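Local coordinates for signal recognition 54 kDa protein (Pyrococcus furiosus, PDB 3DM5), which is the SRP54-type protein of the signal recognition particle, joining a helical bundle, a P-loop nucleotide-binding domain and a signal peptide binding (M) domain, at residues A[331-336]-A[413-418]; A[335-340]-A[373-378]. All blocks are in the same frame, centred on the assembly; numbering follows the deposited sequence.

Contact 1 (A[331-336]-A[413-418]); sequences KDMYAQ and KELLDQ
Between Met333 and its partners Leu415 and Gln418 no aromatic ring takes part; the flat group is the carboxamide of Gln418, and Met333 touches neither its faces nor its edges. The sulfur meets the stem of that side chain instead, with Met333 SD 4.4 Å from Gln418 CG and about as far from the backbone C of Gln418, while the Gln418 amide carbon CD lies 5.8 Å from SD. The other half of the contact is apolar, methyl against methyl: Met333 CE lies 3.5 Å from Leu415 CD2. Met333 leaves its helix stretched out, CG opposite the backbone N (chi1 -172°), until a bend at chi3 (75°) turns the terminal methyl to the leucine and leaves the sulfur facing the glutamine. No hydrogen bond crosses between the two segments; apolar and van der Waals contact joins them, with their nearest CA atoms, those of Met333 and Gln418, 9.0 Å apart. The methionine bridges helices 330-341 and 409-427 and also reaches Tyr419 and Met422 of the latter. Helix 369-379 closes in as the third wall of this all-helical domain, Met379 against Met333 and Ile378 against Leu415, and Phe328 adds to the packing from the preceding loop.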
ATOM      1  N   LYS A 331      -1.442 -14.023 -36.478  1.00 69.54           N
ATOM      2  CA  LYS A 331      -1.122 -13.359 -35.226  1.00 68.88           C
ATOM      3  C   LYS A 331       0.386 -13.134 -35.157  1.00 69.23           C
ATOM      4  O   LYS A 331       0.847 -12.041 -34.835  1.00 67.88           O
ATOM      5  CB  LYS A 331      -1.586 -14.207 -34.043  1.00 67.22           C
ATOM      6  CG  LYS A 331      -2.257 -13.416 -32.934  1.00 71.66           C
ATOM      7  CD  LYS A 331      -3.775 -13.546 -32.973  1.00 68.63           C
ATOM      8  CE  LYS A 331      -4.260 -14.662 -32.055  1.00 63.01           C
ATOM      9  NZ  LYS A 331      -4.432 -14.201 -30.649  1.00 55.82           N
ATOM     10  N   ASP A 332       1.146 -14.179 -35.471  1.00 64.33           N
ATOM     11  CA  ASP A 332       2.602 -14.082 -35.568  1.00 64.13           C
ATOM     12  C   ASP A 332       3.072 -12.975 -36.529  1.00 70.40           C
ATOM     13  O   ASP A 332       4.018 -12.248 -36.224  1.00 67.32           O
ATOM     14  CB  ASP A 332       3.185 -15.423 -35.994  1.00 64.84           C
ATOM     15  CG  ASP A 332       3.020 -16.491 -34.933  1.00 74.02           C
ATOM     16  OD1 ASP A 332       2.678 -17.644 -35.281  1.00 77.09           O
ATOM     17  OD2 ASP A 332       3.234 -16.179 -33.744  1.00 81.13           O
ATOM     18  N   MET A 333       2.414 -12.854 -37.681  1.00 67.70           N
ATOM     19  CA  MET A 333       2.725 -11.806 -38.651  1.00 68.24           C
ATOM     20  C   MET A 333       2.308 -10.422 -38.140  1.00 77.23           C
ATOM     21  O   MET A 333       3.106  -9.482 -38.134  1.00 80.81           O
ATOM     22  CB  MET A 333       2.052 -12.101 -39.993  1.00 73.04           C
ATOM     23  CG  MET A 333       2.478 -11.166 -41.120  1.00 77.73           C
ATOM     24  SD  MET A 333       1.291 -11.062 -42.482  1.00 77.93           S
ATOM     25  CE  MET A 333       0.017 -10.046 -41.744  1.00 85.31           C
ATOM     26  N   TYR A 334       1.049 -10.311 -37.722  1.00 78.51           N
ATOM     27  CA  TYR A 334       0.524  -9.113 -37.060  1.00 85.89           C
ATOM     28  C   TYR A 334       1.557  -8.512 -36.128  1.00 86.28           C
ATOM     29  O   TYR A 334       1.705  -7.296 -36.065  1.00 89.96           O
ATOM     30  CB  TYR A 334      -0.727  -9.482 -36.253  1.00 90.82           C
ATOM     31  CG  TYR A 334      -1.535  -8.319 -35.702  1.00 94.90           C
ATOM     32  CD1 TYR A 334      -2.877  -8.159 -36.040  1.00 93.98           C
ATOM     33  CD2 TYR A 334      -0.972  -7.399 -34.826  1.00101.86           C
ATOM     34  CE1 TYR A 334      -3.631  -7.111 -35.534  1.00 91.38           C
ATOM     35  CE2 TYR A 334      -1.721  -6.345 -34.315  1.00113.68           C
ATOM     36  CZ  TYR A 334      -3.051  -6.208 -34.674  1.00100.91           C
ATOM     37  OH  TYR A 334      -3.801  -5.168 -34.174  1.00 94.72           O
ATOM     38  N   ALA A 335       2.257  -9.383 -35.406  1.00 80.24           N
ATOM     39  CA  ALA A 335       3.264  -8.983 -34.428  1.00 77.20           C
ATOM     40  C   ALA A 335       4.599  -8.614 -35.075  1.00 87.34           C
ATOM     41  O   ALA A 335       5.167  -7.567 -34.776  1.00 94.85           O
ATOM     42  CB  ALA A 335       3.458 -10.082 -33.399  1.00 69.97           C
ATOM     43  N   GLN A 336       5.104  -9.477 -35.950  1.00 89.99           N
ATOM     44  CA  GLN A 336       6.332  -9.173 -36.681  1.00 90.85           C
ATOM     45  C   GLN A 336       6.285  -7.739 -37.192  1.00 98.38           C
ATOM     46  O   GLN A 336       7.185  -6.947 -36.933  1.00 95.05           O
ATOM     47  CB  GLN A 336       6.527 -10.133 -37.858  1.00 90.53           C
ATOM     48  CG  GLN A 336       6.818 -11.580 -37.476  1.00 91.03           C
ATOM     49  CD  GLN A 336       8.119 -11.736 -36.705  1.00108.19           C
ATOM     50  OE1 GLN A 336       8.269 -11.216 -35.596  1.00105.26           O
ATOM     51  NE2 GLN A 336       9.066 -12.465 -37.287  1.00111.25           N
ATOM     52  N   LYS A 413      -6.782  -9.917 -50.001  1.00 82.47           N
ATOM     53  CA  LYS A 413      -5.973 -10.931 -50.677  1.00 83.31           C
ATOM     54  C   LYS A 413      -4.510 -10.491 -50.700  1.00 81.61           C
ATOM     55  O   LYS A 413      -3.597 -11.319 -50.723  1.00 73.57           O
ATOM     56  CB  LYS A 413      -6.507 -11.211 -52.084  1.00 85.78           C
ATOM     57  CG  LYS A 413      -7.989 -11.578 -52.093  1.00 93.50           C
ATOM     58  CD  LYS A 413      -8.619 -11.540 -53.485  1.00 94.94           C
ATOM     59  CE  LYS A 413      -8.728 -12.930 -54.102  1.00 99.42           C
ATOM     60  NZ  LYS A 413      -9.743 -12.970 -55.201  1.00 91.24           N
ATOM     61  N   GLU A 414      -4.298  -9.178 -50.662  1.00 75.20           N
ATOM     62  CA  GLU A 414      -2.951  -8.623 -50.576  1.00 82.73           C
ATOM     63  C   GLU A 414      -2.301  -9.065 -49.275  1.00 86.28           C
ATOM     64  O   GLU A 414      -1.284  -9.772 -49.284  1.00 79.84           O
ATOM     65  CB  GLU A 414      -2.986  -7.095 -50.656  1.00 80.04           C
ATOM     66  N   LEU A 415      -2.901  -8.644 -48.162  1.00 88.05           N
ATOM     67  CA  LEU A 415      -2.480  -9.063 -46.828  1.00 85.01           C
ATOM     68  C   LEU A 415      -2.212 -10.566 -46.768  1.00 77.97           C
ATOM     69  O   LEU A 415      -1.170 -10.990 -46.272  1.00 70.83           O
ATOM     70  CB  LEU A 415      -3.536  -8.679 -45.781  1.00 84.63           C
ATOM     71  CG  LEU A 415      -3.156  -8.733 -44.294  1.00 80.99           C
ATOM     72  CD1 LEU A 415      -4.276  -8.158 -43.455  1.00 85.07           C
ATOM     73  CD2 LEU A 415      -2.834 -10.141 -43.830  1.00 66.78           C
ATOM     74  N   LEU A 416      -3.153 -11.365 -47.261  1.00 71.87           N
ATOM     75  CA  LEU A 416      -2.991 -12.815 -47.237  1.00 69.56           C
ATOM     76  C   LEU A 416      -1.767 -13.251 -48.016  1.00 80.47           C
ATOM     77  O   LEU A 416      -1.068 -14.184 -47.619  1.00 77.86           O
ATOM     78  CB  LEU A 416      -4.224 -13.507 -47.796  1.00 66.49           C
ATOM     79  CG  LEU A 416      -5.436 -13.293 -46.905  1.00 74.56           C
ATOM     80  CD1 LEU A 416      -6.701 -13.804 -47.573  1.00 72.01           C
ATOM     81  CD2 LEU A 416      -5.205 -13.962 -45.553  1.00 71.18           C
ATOM     82  N   ASP A 417      -1.515 -12.580 -49.136  1.00 87.13           N
ATOM     83  CA  ASP A 417      -0.364 -12.916 -49.957  1.00 82.24           C
ATOM     84  C   ASP A 417       0.890 -12.676 -49.147  1.00 81.98           C
ATOM     85  O   ASP A 417       1.751 -13.551 -49.048  1.00 83.66           O
ATOM     86  CB  ASP A 417      -0.358 -12.105 -51.251  1.00 87.55           C
ATOM     87  CG  ASP A 417      -1.346 -12.639 -52.274  1.00 99.21           C
ATOM     88  OD1 ASP A 417      -1.711 -13.833 -52.191  1.00 98.07           O
ATOM     89  OD2 ASP A 417      -1.761 -11.867 -53.164  1.00108.75           O
ATOM     90  N   GLN A 418       0.973 -11.494 -48.547  1.00 76.93           N
ATOM     91  CA  GLN A 418       2.077 -11.165 -47.654  1.00 80.35           C
ATOM     92  C   GLN A 418       2.295 -12.265 -46.627  1.00 82.86           C
ATOM     93  O   GLN A 418       3.428 -12.676 -46.371  1.00 81.08           O
ATOM     94  CB  GLN A 418       1.810  -9.849 -46.929  1.00 84.72           C
ATOM     95  CG  GLN A 418       3.019  -9.340 -46.191  1.00 88.01           C
ATOM     96  CD  GLN A 418       4.174  -9.100 -47.128  1.00 93.64           C
ATOM     97  OE1 GLN A 418       4.087  -8.266 -48.029  1.00 93.08           O
ATOM     98  NE2 GLN A 418       5.263  -9.833 -46.930  1.00 96.94           N
TER

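Contact 2 (A[335-340]-A[373-378])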
ATOM      1  N   ALA A 335       2.257  -9.383 -35.406  1.00 80.24           N
ATOM      2  CA  ALA A 335       3.264  -8.983 -34.428  1.00 77.20           C
ATOM      3  C   ALA A 335       4.599  -8.614 -35.075  1.00 87.34           C
ATOM      4  O   ALA A 335       5.167  -7.567 -34.776  1.00 94.85           O
ATOM      5  CB  ALA A 335       3.458 -10.082 -33.399  1.00 69.97           C
ATOM      6  N   GLN A 336       5.104  -9.477 -35.950  1.00 89.99           N
ATOM      7  CA  GLN A 336       6.332  -9.173 -36.681  1.00 90.85           C
ATOM      8  C   GLN A 336       6.285  -7.739 -37.192  1.00 98.38           C
ATOM      9  O   GLN A 336       7.185  -6.947 -36.933  1.00 95.05           O
ATOM     10  CB  GLN A 336       6.527 -10.133 -37.858  1.00 90.53           C
ATOM     11  CG  GLN A 336       6.818 -11.580 -37.476  1.00 91.03           C
ATOM     12  CD  GLN A 336       8.119 -11.736 -36.705  1.00108.19           C
ATOM     13  OE1 GLN A 336       8.269 -11.216 -35.596  1.00105.26           O
ATOM     14  NE2 GLN A 336       9.066 -12.465 -37.287  1.00111.25           N
ATOM     15  N   LEU A 337       5.218  -7.408 -37.912  1.00 99.35           N
ATOM     16  CA  LEU A 337       5.058  -6.073 -38.468  1.00103.10           C
ATOM     17  C   LEU A 337       4.989  -5.028 -37.364  1.00106.83           C
ATOM     18  O   LEU A 337       5.753  -4.063 -37.369  1.00117.14           O
ATOM     19  CB  LEU A 337       3.807  -5.993 -39.352  1.00105.29           C
ATOM     20  CG  LEU A 337       3.606  -7.088 -40.412  1.00105.56           C
ATOM     21  CD1 LEU A 337       2.516  -6.678 -41.403  1.00 91.54           C
ATOM     22  CD2 LEU A 337       4.908  -7.447 -41.145  1.00 82.17           C
ATOM     23  N   GLU A 338       4.076  -5.226 -36.415  1.00100.35           N
ATOM     24  CA  GLU A 338       3.892  -4.286 -35.306  1.00107.15           C
ATOM     25  C   GLU A 338       5.228  -3.892 -34.680  1.00113.58           C
ATOM     26  O   GLU A 338       5.438  -2.737 -34.313  1.00118.08           O
ATOM     27  CB  GLU A 338       2.968  -4.886 -34.241  1.00109.60           C
ATOM     28  CG  GLU A 338       2.197  -3.865 -33.401  1.00115.14           C
ATOM     29  CD  GLU A 338       1.255  -3.000 -34.233  1.00125.60           C
ATOM     30  OE1 GLU A 338       1.741  -2.032 -34.855  1.00135.35           O
ATOM     31  OE2 GLU A 338       0.031  -3.275 -34.262  1.00110.03           O
ATOM     32  N   ALA A 339       6.131  -4.860 -34.569  1.00112.06           N
ATOM     33  CA  ALA A 339       7.462  -4.613 -34.025  1.00110.68           C
ATOM     34  C   ALA A 339       8.336  -3.847 -35.008  1.00121.57           C
ATOM     35  O   ALA A 339       9.132  -2.999 -34.611  1.00125.28           O
ATOM     36  CB  ALA A 339       8.132  -5.927 -33.646  1.00102.34           C
ATOM     37  N   MET A 340       8.189  -4.151 -36.293  1.00124.64           N
ATOM     38  CA  MET A 340       9.001  -3.510 -37.318  1.00129.24           C
ATOM     39  C   MET A 340       8.785  -2.004 -37.352  1.00124.17           C
ATOM     40  O   MET A 340       9.747  -1.241 -37.423  1.00125.87           O
ATOM     41  CB  MET A 340       8.742  -4.126 -38.697  1.00130.53           C
ATOM     42  CG  MET A 340       9.362  -5.509 -38.884  1.00137.28           C
ATOM     43  SD  MET A 340      11.117  -5.586 -38.444  1.00129.36           S
ATOM     44  CE  MET A 340      11.819  -4.451 -39.635  1.00132.01           C
ATOM     45  N   LYS A 373      -0.603  -0.059 -41.549  1.00103.09           N
ATOM     46  CA  LYS A 373      -1.731   0.512 -40.830  1.00 96.81           C
ATOM     47  C   LYS A 373      -3.023  -0.036 -41.415  1.00 95.91           C
ATOM     48  O   LYS A 373      -4.005  -0.248 -40.705  1.00 94.74           O
ATOM     49  CB  LYS A 373      -1.709   2.033 -40.946  1.00108.73           C
ATOM     50  CG  LYS A 373      -2.337   2.765 -39.769  1.00119.73           C
ATOM     51  CD  LYS A 373      -2.150   4.282 -39.891  1.00134.65           C
ATOM     52  CE  LYS A 373      -0.714   4.662 -40.260  1.00130.05           C
ATOM     53  NZ  LYS A 373       0.286   4.222 -39.242  1.00126.50           N
ATOM     54  N   LYS A 374      -3.015  -0.265 -42.722  1.00 94.55           N
ATOM     55  CA  LYS A 374      -4.153  -0.864 -43.406  1.00 90.79           C
ATOM     56  C   LYS A 374      -4.259  -2.346 -43.055  1.00 91.13           C
ATOM     57  O   LYS A 374      -5.354  -2.872 -42.828  1.00 85.78           O
ATOM     58  CB  LYS A 374      -4.003  -0.688 -44.918  1.00 95.94           C
ATOM     59  CG  LYS A 374      -5.049  -1.403 -45.753  1.00 89.47           C
ATOM     60  CD  LYS A 374      -4.976  -0.974 -47.209  1.00 88.72           C
ATOM     61  CE  LYS A 374      -5.465   0.458 -47.394  1.00 97.83           C
ATOM     62  NZ  LYS A 374      -6.947   0.581 -47.263  1.00 89.11           N
ATOM     63  N   PHE A 375      -3.108  -3.010 -43.013  1.00 90.62           N
ATOM     64  CA  PHE A 375      -3.032  -4.428 -42.687  1.00 83.36           C
ATOM     65  C   PHE A 375      -3.622  -4.726 -41.313  1.00 85.06           C
ATOM     66  O   PHE A 375      -4.361  -5.700 -41.138  1.00 80.66           O
ATOM     67  CB  PHE A 375      -1.580  -4.900 -42.749  1.00 83.99           C
ATOM     68  CG  PHE A 375      -1.146  -5.343 -44.117  1.00 90.57           C
ATOM     69  CD1 PHE A 375      -1.886  -5.001 -45.238  1.00 86.62           C
ATOM     70  CD2 PHE A 375       0.014  -6.091 -44.283  1.00 87.38           C
ATOM     71  CE1 PHE A 375      -1.487  -5.414 -46.501  1.00 93.65           C
ATOM     72  CE2 PHE A 375       0.421  -6.503 -45.537  1.00 83.57           C
ATOM     73  CZ  PHE A 375      -0.329  -6.165 -46.649  1.00 93.94           C
ATOM     74  N   LYS A 376      -3.294  -3.885 -40.338  1.00 84.98           N
ATOM     75  CA  LYS A 376      -3.832  -4.052 -39.000  1.00 77.06           C
ATOM     76  C   LYS A 376      -5.348  -3.944 -39.056  1.00 74.50           C
ATOM     77  O   LYS A 376      -6.054  -4.812 -38.560  1.00 74.76           O
ATOM     78  CB  LYS A 376      -3.266  -3.001 -38.050  1.00 80.38           C
ATOM     79  CG  LYS A 376      -3.870  -3.062 -36.661  1.00 85.67           C
ATOM     80  CD  LYS A 376      -3.282  -2.002 -35.746  1.00 99.13           C
ATOM     81  CE  LYS A 376      -3.895  -2.076 -34.348  1.00105.32           C
ATOM     82  NZ  LYS A 376      -5.369  -1.833 -34.348  1.00 94.29           N
ATOM     83  N   VAL A 377      -5.839  -2.874 -39.673  1.00 75.50           N
ATOM     84  CA  VAL A 377      -7.276  -2.649 -39.799  1.00 69.42           C
ATOM     85  C   VAL A 377      -8.016  -3.881 -40.344  1.00 69.78           C
ATOM     86  O   VAL A 377      -9.125  -4.197 -39.913  1.00 64.91           O
ATOM     87  CB  VAL A 377      -7.576  -1.423 -40.678  1.00 65.24           C
ATOM     88  CG1 VAL A 377      -9.063  -1.263 -40.878  1.00 60.66           C
ATOM     89  CG2 VAL A 377      -6.998  -0.180 -40.045  1.00 73.43           C
ATOM     90  N   ILE A 378      -7.389  -4.580 -41.283  1.00 67.43           N
ATOM     91  CA  ILE A 378      -8.004  -5.750 -41.885  1.00 68.00           C
ATOM     92  C   ILE A 378      -8.073  -6.905 -40.890  1.00 69.71           C
ATOM     93  O   ILE A 378      -9.114  -7.543 -40.738  1.00 68.57           O
ATOM     94  CB  ILE A 378      -7.258  -6.198 -43.171  1.00 73.39           C
ATOM     95  CG1 ILE A 378      -7.409  -5.152 -44.280  1.00 70.88           C
ATOM     96  CG2 ILE A 378      -7.771  -7.554 -43.663  1.00 65.12           C
ATOM     97  CD1 ILE A 378      -6.813  -5.575 -45.601  1.00 67.94           C
TER
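Helix-helix packing inside the all-helical signal peptide binding domain brings Leu337 and Glu338 of helix 330-341 against Phe375 and Lys376 of helix 369-379, across a connection that includes the unmodelled residues 346-364. Leu337 presents a single methyl to the edge of the Phe375 ring: Leu337 CD1 sits near the ring plane, 3.9 Å from Phe375 CD2, an aliphatic group at an aromatic rim and not a CH-pi contact over a face. Beyond Leu337, the same phenylalanine packs on Leu415 and Gln418 of helix 409-427. The second pair, one residue further along each helix, is more polar in composition than in behaviour. Extended as far as CE, Lys376 lays its methylenes past the carboxylate, and the bend at chi4 (-62°) sets only the position of NZ; Glu338 OE2 is 3.8 Å from Lys376 CD but 5.6 Å from Lys376 NZ. Each charge has a salt-bridge partner close by in sequence: Glu338 OE1 with Arg341 NE, and Lys376 NZ with Asp380 OD2. Any attraction between the two is therefore probably modest, and the segments touch without hydrogen bonds: a methyl at a ring edge, a carboxylate oxygen against lysine methylenes.

How the contacts relate
Both contacts start from helix 330-341, and they illustrate how one helix serves two neighbours from successive turns. Their segments overlap at Ala335 and Gln336, but the touching residues differ: Met333 in contact 1, Leu337 and Glu338 in contact 2. Contact 1 reaches helix 409-427 and is the more buried; contact 2 reaches helix 369-379 and runs from buried residues out to partly exposed charged ones. Their centres are 8 Å apart, and the layers merge where Gln418 CB lies 3.9 Å from Phe375 CE2. Aliphatic and thioether groups suffice in the first, whereas the second adds an aromatic edge and a charged fringe. There Tyr334, on segment 331-336 though not part of its contact, hydrogen-bonds through OH to Asp380, the residue that also holds Lys376.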